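Local coordinates for ribonucleoside triphosphate reductase (Lactobacillus leichmannii, PDB 1L1L), which probably reduces ribonucleoside triphosphates to deoxyribonucleotides with the help of a B12 cofactor, working as an allosterically regulated monomer of the class II reductases, at residues 485-488 with 489-493; 609-612 with 613-617; 619-623 with 624-628. One frame throughout, in Å; residues are numbered along the deposited sequence.

Interaction 1 of 3, residues 485-488 with 489-493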
# COMPACT_ATOMS: atom_id res chain seq x y z
N LEU A 485 -0.97 28.48 9.04
CA LEU A 485 -0.68 29.57 8.11
C LEU A 485 -1.87 30.50 7.87
O LEU A 485 -1.70 31.68 7.54
CB LEU A 485 -0.22 29.02 6.75
CG LEU A 485 1.05 28.17 6.65
CD1 LEU A 485 1.20 27.69 5.21
CD2 LEU A 485 2.26 28.98 7.07
N GLY A 486 -3.07 29.97 8.03
CA GLY A 486 -4.27 30.76 7.80
C GLY A 486 -4.70 30.66 6.35
O GLY A 486 -5.80 31.09 6.00
N ASN A 487 -3.84 30.10 5.51
CA ASN A 487 -4.14 29.95 4.09
C ASN A 487 -3.46 28.71 3.52
O ASN A 487 -2.71 28.03 4.21
CB ASN A 487 -3.66 31.19 3.32
CG ASN A 487 -2.18 31.48 3.55
OD1 ASN A 487 -1.79 31.92 4.63
ND2 ASN A 487 -1.36 31.21 2.54
N ARG A 488 -3.72 28.44 2.24
CA ARG A 488 -3.13 27.28 1.58
C ARG A 488 -1.73 27.58 1.05
O ARG A 488 -1.47 28.69 0.57
CB ARG A 488 -4.06 26.82 0.45
CG ARG A 488 -5.46 26.48 0.94
CD ARG A 488 -6.27 25.80 -0.14
NE ARG A 488 -6.41 26.63 -1.33
CZ ARG A 488 -7.20 27.69 -1.41
NH1 ARG A 488 -7.93 28.07 -0.36
NH2 ARG A 488 -7.27 28.38 -2.54
N VAL A 489 -0.85 26.59 1.14
CA VAL A 489 0.54 26.74 0.69
C VAL A 489 0.66 27.53 -0.61
O VAL A 489 1.63 28.26 -0.80
CB VAL A 489 1.24 25.36 0.52
CG1 VAL A 489 0.69 24.62 -0.70
CG2 VAL A 489 2.73 25.56 0.40
N VAL A 490 -0.32 27.39 -1.49
CA VAL A 490 -0.31 28.14 -2.74
C VAL A 490 -1.16 29.39 -2.53
O VAL A 490 -2.39 29.33 -2.52
CB VAL A 490 -0.88 27.31 -3.92
CG1 VAL A 490 -0.82 28.11 -5.21
CG2 VAL A 490 -0.08 26.02 -4.07
N THR A 491 -0.50 30.53 -2.37
CA THR A 491 -1.17 31.81 -2.14
C THR A 491 -1.64 32.50 -3.42
O THR A 491 -2.45 33.44 -3.37
CB THR A 491 -0.25 32.77 -1.37
OG1 THR A 491 0.95 33.00 -2.12
CG2 THR A 491 0.12 32.17 -0.03
N GLY A 492 -1.15 32.04 -4.56
CA GLY A 492 -1.54 32.62 -5.84
C GLY A 492 -0.60 32.23 -6.97
O GLY A 492 0.29 31.39 -6.80
N PHE A 493 -0.81 32.83 -8.14
CA PHE A 493 0.03 32.54 -9.30
C PHE A 493 0.55 33.81 -9.96
O PHE A 493 -0.16 34.82 -10.04
CB PHE A 493 -0.76 31.73 -10.34
CG PHE A 493 -1.14 30.35 -9.88
CD1 PHE A 493 -2.18 30.16 -8.98
CD2 PHE A 493 -0.45 29.23 -10.35
CE1 PHE A 493 -2.53 28.88 -8.55
CE2 PHE A 493 -0.80 27.95 -9.93
CZ PHE A 493 -1.84 27.77 -9.03
O HOH W 1 -4.69 30.45 -0.34
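The amide of N487 lies against the methyl of T491, with ND2 3.1 Å from CG2. N487 CG sits between its own backbone N and carbonyl carbon (chi1 55°), a torsion that turns the amide toward the chain ahead, where ND2 makes a weak bond of 3.2 Å to R488 O. The firmer partner of ND2 is D511 OD2. N487 OD1 comes within 2.9 Å of L485 O; the closeness of the two acceptors is probably eased by R513 NH2, which hydrogen-bonds L485 O and, weakly, OD1.

These residues join helix 477-485 to a two-stranded β-hairpin. G486, at positive phi (89°), is the first to leave helical geometry, and strand 490-497 then pairs antiparallel with 504-510. T491 OG1 is anchored on that neighbouring strand by V509 O.

R488 leaves the loop on a different course. Its chain bends at chi3 (-60°), and the guanidinium reaches E630 OE2 through NE in a salt bridge and N619 O through NH1. A water stands 3.8 Å above one face of the guanidinium, over its centre, while weakly bridging R488 N and V490 O, at 3.4 Å from each.

Interaction 2 of 3, residues 609-612 with 613-617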
# COMPACT_ATOMS: atom_id res chain seq x y z
N PRO A 609 -21.59 12.57 11.80
CA PRO A 609 -21.45 13.99 11.45
C PRO A 609 -19.97 14.35 11.63
O PRO A 609 -19.36 13.97 12.63
CB PRO A 609 -22.34 14.70 12.48
CG PRO A 609 -23.39 13.65 12.80
CD PRO A 609 -22.56 12.39 12.89
N ILE A 610 -19.38 15.06 10.67
CA ILE A 610 -17.96 15.42 10.78
C ILE A 610 -17.63 16.83 10.32
O ILE A 610 -18.04 17.26 9.24
CB ILE A 610 -17.05 14.44 9.99
CG1 ILE A 610 -17.17 13.03 10.57
CG2 ILE A 610 -15.60 14.93 10.04
CD1 ILE A 610 -16.28 12.01 9.88
N LYS A 611 -16.86 17.53 11.15
CA LYS A 611 -16.44 18.89 10.84
C LYS A 611 -14.96 18.89 10.53
O LYS A 611 -14.15 18.41 11.32
CB LYS A 611 -16.71 19.82 12.01
CG LYS A 611 -16.24 21.25 11.77
CD LYS A 611 -16.64 22.17 12.92
CE LYS A 611 -16.22 23.61 12.64
NZ LYS A 611 -16.65 24.55 13.73
N ALA A 612 -14.60 19.43 9.37
CA ALA A 612 -13.19 19.47 8.99
C ALA A 612 -12.51 20.66 9.64
O ALA A 612 -13.13 21.69 9.89
CB ALA A 612 -13.05 19.56 7.48
N VAL A 613 -11.22 20.49 9.94
CA VAL A 613 -10.43 21.55 10.53
C VAL A 613 -10.50 22.76 9.61
O VAL A 613 -10.49 22.62 8.38
CB VAL A 613 -8.96 21.13 10.68
CG1 VAL A 613 -8.13 22.27 11.20
CG2 VAL A 613 -8.87 19.93 11.60
N GLY A 614 -10.59 23.95 10.20
CA GLY A 614 -10.64 25.16 9.40
C GLY A 614 -11.89 25.27 8.55
O GLY A 614 -11.92 26.04 7.59
N ALA A 615 -12.92 24.51 8.91
CA ALA A 615 -14.18 24.51 8.18
C ALA A 615 -14.74 25.91 7.93
O ALA A 615 -15.32 26.18 6.87
CB ALA A 615 -15.21 23.66 8.93
N ASP A 616 -14.56 26.80 8.90
CA ASP A 616 -15.07 28.16 8.78
C ASP A 616 -14.05 29.20 8.33
O ASP A 616 -14.27 30.40 8.47
CB ASP A 616 -15.69 28.60 10.11
CG ASP A 616 -16.88 27.75 10.49
OD1 ASP A 616 -17.77 27.56 9.64
OD2 ASP A 616 -16.92 27.27 11.65
N ASN A 617 -12.92 28.73 7.80
CA ASN A 617 -11.89 29.64 7.32
C ASN A 617 -12.20 29.91 5.85
O ASN A 617 -12.45 28.99 5.08
CB ASN A 617 -10.51 29.00 7.44
CG ASN A 617 -9.40 29.93 7.02
OD1 ASN A 617 -9.48 30.58 5.98
ND2 ASN A 617 -8.34 29.99 7.82
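K611 runs its aliphatic chain past the methyl of A615: CG comes to 3.9 Å and CE to 3.8 Å from A615 CB. The chain starts with CG anti to the backbone N (chi1 178°) and stays extended to its end, which brings NZ up to D616 OD2. That salt bridge is long, at 3.4 Å between NZ and OD2, and counts as a weak hydrogen bond; the two side chains meet at about a right angle.

The D616 carboxylate has further partners. Its firmer one is the hydroxyl of Y570, bonded to OD1, and K695 forms a second, long and weak ion pair with OD2, so two lysines probably share the negative charge at this exposed site.

In the backbone, A612 O accepts A615 N at 3.0 Å, but the N-H...O angle of 129° makes the bond weak. The same oxygen is also 3.0 Å from A615 CB, a close approach that shows how tightly the chain doubles back here. The next bond is shorter: N617 N donates to G614 O at 2.9 Å. N617 OD1 then accepts N619 N, two residues on, in an Asx turn, while N617 ND2 contributes a weak bond to G486 O.

These bonds describe two overlapping β-turns, type II from A612 to A615 and type I from G614 to N617. G614 holds the third place of the first, with the positive phi (65°) characteristic of type II, and together the turns bring the chain off the end of antiparallel strand 603-611.

Interaction 3 of 3, residues 619-623 with 624-628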
# COMPACT_ATOMS: atom_id res chain seq x y z
N ASN A 619 -10.32 30.47 3.65
CA ASN A 619 -9.26 29.86 2.86
C ASN A 619 -9.45 28.35 2.81
O ASN A 619 -8.64 27.64 2.20
CB ASN A 619 -7.88 30.19 3.43
CG ASN A 619 -7.44 31.60 3.10
OD1 ASN A 619 -7.51 32.03 1.95
ND2 ASN A 619 -6.98 32.33 4.11
N PHE A 620 -10.50 27.86 3.46
CA PHE A 620 -10.79 26.44 3.45
C PHE A 620 -11.18 26.06 2.03
O PHE A 620 -11.99 26.75 1.41
CB PHE A 620 -11.97 26.11 4.37
CG PHE A 620 -12.35 24.65 4.36
CD1 PHE A 620 -11.64 23.74 5.14
CD2 PHE A 620 -13.35 24.18 3.52
CE1 PHE A 620 -11.93 22.37 5.07
CE2 PHE A 620 -13.65 22.82 3.45
CZ PHE A 620 -12.94 21.92 4.22
N ALA A 621 -10.62 24.97 1.53
CA ALA A 621 -10.92 24.53 0.18
C ALA A 621 -11.34 23.07 0.17
O ALA A 621 -10.64 22.22 0.73
CB ALA A 621 -9.71 24.74 -0.72
N SER A 622 -12.47 22.77 -0.46
CA SER A 622 -12.94 21.39 -0.56
C SER A 622 -12.39 20.82 -1.86
O SER A 622 -12.25 21.55 -2.84
CB SER A 622 -14.47 21.34 -0.55
OG SER A 622 -15.00 22.12 -1.60
N ALA A 623 -12.09 19.53 -1.87
CA ALA A 623 -11.51 18.85 -3.03
C ALA A 623 -12.20 19.18 -4.35
O ALA A 623 -11.54 19.32 -5.38
CB ALA A 623 -11.51 17.34 -2.81
N GLY A 624 -13.52 19.31 -4.31
CA GLY A 624 -14.25 19.62 -5.53
C GLY A 624 -14.03 21.03 -6.06
O GLY A 624 -14.27 21.28 -7.24
N THR A 625 -13.58 21.94 -5.20
CA THR A 625 -13.38 23.32 -5.63
C THR A 625 -11.93 23.70 -5.92
O THR A 625 -11.69 24.76 -6.49
CB THR A 625 -13.94 24.32 -4.59
OG1 THR A 625 -13.12 24.32 -3.41
CG2 THR A 625 -15.36 23.95 -4.21
N VAL A 626 -10.98 22.85 -5.54
CA VAL A 626 -9.57 23.15 -5.78
C VAL A 626 -9.19 22.94 -7.25
O VAL A 626 -9.35 21.85 -7.80
CB VAL A 626 -8.65 22.28 -4.91
CG1 VAL A 626 -7.20 22.64 -5.16
CG2 VAL A 626 -8.99 22.49 -3.45
N SER A 627 -8.68 23.99 -7.88
CA SER A 627 -8.31 23.89 -9.29
C SER A 627 -7.23 22.85 -9.55
O SER A 627 -6.40 22.56 -8.69
CB SER A 627 -7.83 25.25 -9.80
OG SER A 627 -6.51 25.51 -9.35
N ILE A 628 -7.24 22.29 -10.75
CA ILE A 628 -6.24 21.29 -11.10
C ILE A 628 -4.85 21.93 -11.03
O ILE A 628 -3.90 21.33 -10.55
CB ILE A 628 -6.51 20.70 -12.51
CG1 ILE A 628 -5.49 19.59 -12.82
CG2 ILE A 628 -6.49 21.80 -13.56
CD1 ILE A 628 -5.72 18.91 -14.16
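T625 folds its side chain back over S622. At its root, CB is 3.7 Å from S622 O and 3.9 Å from S622 OG. One branch, OG1, sits between the T625 backbone N and carbonyl carbon (chi1 71°) and from there donates to S622 O at 3.0 Å, within the carbonyl plane and on a lone pair. The other branch, the methyl CG2, comes to 3.2 Å from S622 OG, so the serine hydroxyl lies against carbon on that side.

S622 O is the polar focus of the contact. Besides the threonine hydroxyl, it accepts T625 N at 2.7 Å with an N-H...O angle of 152°; this donor stands above the carbonyl plane, 43° out of it, and so uses a different approach from OG1. V626 N adds a third, weak bond to the same oxygen. Main chain and side chain of T625 thus hold one carbonyl together, and the OG1 bond probably limits rotation about the threonine CA-CB bond.

V626 supplies the apolar part: its CG2 methyl, 3.4 Å from S622 O, also packs on A621 CB at 3.6 Å.

This bend belongs to the loop between strand 603-611 and helix 628-641, with A623 tied by a backbone bond to H566. S627 is the N-cap of that helix, its OG bonded to E630 N, while I628 in the first turn packs on strand 650-653 and helix 661-667. Nearer the start of residues 619-628, F620 rests on L482 of helix 477-485.

Interactions 1 and 3 are partly buried, whereas interaction 2 lies at the surface, and its chemistry matches: an exposed lysine-aspartate pair there, against a carbonyl held by backbone N and hydroxyl of one threonine in interaction 3, and a weak amide-to-carbonyl bond in interaction 1, whose polar ends mostly find partners beyond it. Interactions 2 and 3 belong to the single connection from strand 603-611 to helix 628-641, and F620 joins them, its CE1 lying 3.9 Å from A612 CB. Interaction 1 opens a separate hairpin but docks on this connection: N619 ND2 probably bonds to G486 O, and R488 CD packs on A621 CB. E630 of helix 628-641 is a partner common to interactions 1 and 3.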